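Local coordinates for putative PLP-dependent aminotransferase (Bacillus cereus ATCC 10987, PDB 3JU7), which probably acts as a pyridoxal-phosphate-dependent aminotransferase of the DegT/DnrJ/EryC1 family, at residues K234-E237 / Y238-A241. Numbering follows the deposited sequence.
With ACT (acetate ion), chain F.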
ATOM      1  N   LYS A 234      -5.702  -1.412  -2.155  1.00 24.50           N
ATOM      2  CA  LYS A 234      -6.414  -1.143  -3.395  1.00 27.69           C
ATOM      3  C   LYS A 234      -5.554  -0.342  -4.376  1.00 24.93           C
ATOM      4  O   LYS A 234      -4.913   0.629  -4.013  1.00 21.87           O
ATOM      5  CB  LYS A 234      -7.741  -0.393  -3.124  1.00 26.09           C
ATOM      6  CG  LYS A 234      -8.680  -1.170  -2.197  1.00 27.23           C
ATOM      7  CD  LYS A 234      -9.907  -0.441  -1.760  1.00 19.61           C
ATOM      8  CE  LYS A 234      -9.720   0.479  -0.575  1.00 24.50           C
ATOM      9  NZ  LYS A 234      -9.065   1.717  -0.871  1.00 23.93           N
HETATM   10  N   MSE A 235      -5.616  -0.786  -5.618  1.00 24.64           N
HETATM   11  CA  MSE A 235      -5.026  -0.108  -6.753  1.00 24.26           C
HETATM   12  C   MSE A 235      -6.034   0.888  -7.350  1.00 23.65           C
HETATM   13  O   MSE A 235      -7.190   0.543  -7.642  1.00 21.49           O
HETATM   14  CB  MSE A 235      -4.614  -1.137  -7.823  1.00 21.73           C
HETATM   15  CG  MSE A 235      -4.175  -0.515  -9.143  1.00 26.03           C
HETATM   16 SE   MSE A 235      -3.649  -1.709 -10.555  0.75 18.51          SE
HETATM   17  CE  MSE A 235      -2.010  -2.243  -9.716  1.00 15.99           C
ATOM     18  N   SER A 236      -5.576   2.120  -7.557  1.00 23.88           N
ATOM     19  CA  SER A 236      -6.413   3.126  -8.205  1.00 23.22           C
ATOM     20  C   SER A 236      -6.821   2.779  -9.656  1.00 21.60           C
ATOM     21  O   SER A 236      -6.215   1.933 -10.331  1.00 19.69           O
ATOM     22  CB  SER A 236      -5.770   4.530  -8.141  1.00 24.41           C
ATOM     23  OG  SER A 236      -4.734   4.700  -9.075  1.00 26.81           O
ATOM     24  N   GLU A 237      -7.866   3.450 -10.118  1.00 22.76           N
ATOM     25  CA  GLU A 237      -8.276   3.378 -11.544  1.00 21.27           C
ATOM     26  C   GLU A 237      -7.166   3.905 -12.475  1.00 21.28           C
ATOM     27  O   GLU A 237      -6.967   3.432 -13.573  1.00 17.94           O
ATOM     28  CB  GLU A 237      -9.518   4.212 -11.722  1.00 22.08           C
ATOM     29  CG  GLU A 237     -10.801   3.578 -11.165  1.00 22.39           C
ATOM     30  CD  GLU A 237     -11.213   2.315 -11.946  1.00 23.62           C
ATOM     31  OE1 GLU A 237     -10.672   1.206 -11.696  1.00 29.91           O
ATOM     32  OE2 GLU A 237     -12.081   2.444 -12.802  1.00 26.34           O
ATOM     33  N   TYR A 238      -6.389   4.863 -11.974  1.00 21.95           N
ATOM     34  CA  TYR A 238      -5.334   5.447 -12.743  1.00 21.05           C
ATOM     35  C   TYR A 238      -4.200   4.444 -13.012  1.00 22.42           C
ATOM     36  O   TYR A 238      -3.752   4.292 -14.155  1.00 23.93           O
ATOM     37  CB  TYR A 238      -4.814   6.664 -12.003  1.00 22.52           C
ATOM     38  CG  TYR A 238      -5.816   7.803 -11.823  1.00 27.56           C
ATOM     39  CD1 TYR A 238      -6.212   8.584 -12.913  1.00 26.91           C
ATOM     40  CD2 TYR A 238      -6.321   8.147 -10.554  1.00 26.54           C
ATOM     41  CE1 TYR A 238      -7.082   9.640 -12.756  1.00 22.15           C
ATOM     42  CE2 TYR A 238      -7.189   9.212 -10.406  1.00 25.18           C
ATOM     43  CZ  TYR A 238      -7.566   9.953 -11.511  1.00 20.15           C
ATOM     44  OH  TYR A 238      -8.437  11.007 -11.406  1.00 17.29           O
ATOM     45  N   ALA A 239      -3.758   3.756 -11.968  1.00 20.16           N
ATOM     46  CA  ALA A 239      -2.819   2.661 -12.104  1.00 21.48           C
ATOM     47  C   ALA A 239      -3.365   1.581 -13.046  1.00 23.35           C
ATOM     48  O   ALA A 239      -2.649   1.148 -13.945  1.00 25.64           O
ATOM     49  CB  ALA A 239      -2.447   2.060 -10.737  1.00 19.77           C
ATOM     50  N   ALA A 240      -4.629   1.183 -12.899  1.00 23.62           N
ATOM     51  CA  ALA A 240      -5.221   0.193 -13.844  1.00 22.26           C
ATOM     52  C   ALA A 240      -5.191   0.676 -15.282  1.00 21.28           C
ATOM     53  O   ALA A 240      -4.989  -0.114 -16.201  1.00 22.41           O
ATOM     54  CB  ALA A 240      -6.625  -0.135 -13.466  1.00 20.38           C
ATOM     55  N   ALA A 241      -5.419   1.975 -15.484  1.00 22.66           N
ATOM     56  CA  ALA A 241      -5.375   2.592 -16.825  1.00 20.02           C
ATOM     57  C   ALA A 241      -4.020   2.328 -17.488  1.00 21.49           C
ATOM     58  O   ALA A 241      -3.957   1.889 -18.634  1.00 20.22           O
ATOM     59  CB  ALA A 241      -5.629   4.115 -16.732  1.00 16.96           C
TER
HETATM   60  C   ACT F 380     -10.965   3.675   1.352  1.00 28.94           C
HETATM   61  O   ACT F 380     -11.735   2.916   0.671  1.00 27.84           O
HETATM   62  OXT ACT F 380      -9.731   3.503   1.221  1.00 26.07           O
HETATM   63  CH3 ACT F 380     -11.478   4.766   2.245  1.00 24.63           C
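M235, a selenomethionine, lies against A239 and A240 in the first turn of the helix that starts two residues later, while K234, just before it, turns to the subunit interface. There K234 NZ gives OXT of an acetate, an ion that was probably a crystallisation component, a hydrogen bond of 2.8 Å and forms a salt bridge with E197 of the second subunit. M235 CG presses on A239 CB at 3.5 Å, a tight carbon pair, and SE lies 3.8 Å from A240 N. An extended chain (chi1 171°, trans again at the next bond) carries CG and SE alongside the helix start, and only the last torsion turns the methyl aside; N38 of helix 36-48 and F187 also touch this side chain. S236 is the N-cap of helix 237-248. Its OG accepts from A239 N at 3.2 Å in an almost straight bond (N-H...O 175°), so an amide of the opening turn, which has no preceding turn to bond to, finds a side-chain acceptor. The same hydroxyl comes within 3.5 Å of Y238 CB and sits beside the rim of the Y238 ring, close to the ring plane; farther out, Y238 OH bonds to T12 OG1 of the second subunit. S236 O begins the regular i to i+4 pattern by accepting from A240 N at 3.1 Å. E237 O continues it, taking A241 N at 2.9 Å with a more bent N-H...O angle of 149°. The E237 side chain turns from this helix to the start of helix 36-48, where OE1 accepts from N38 N and OE2 from I37 N.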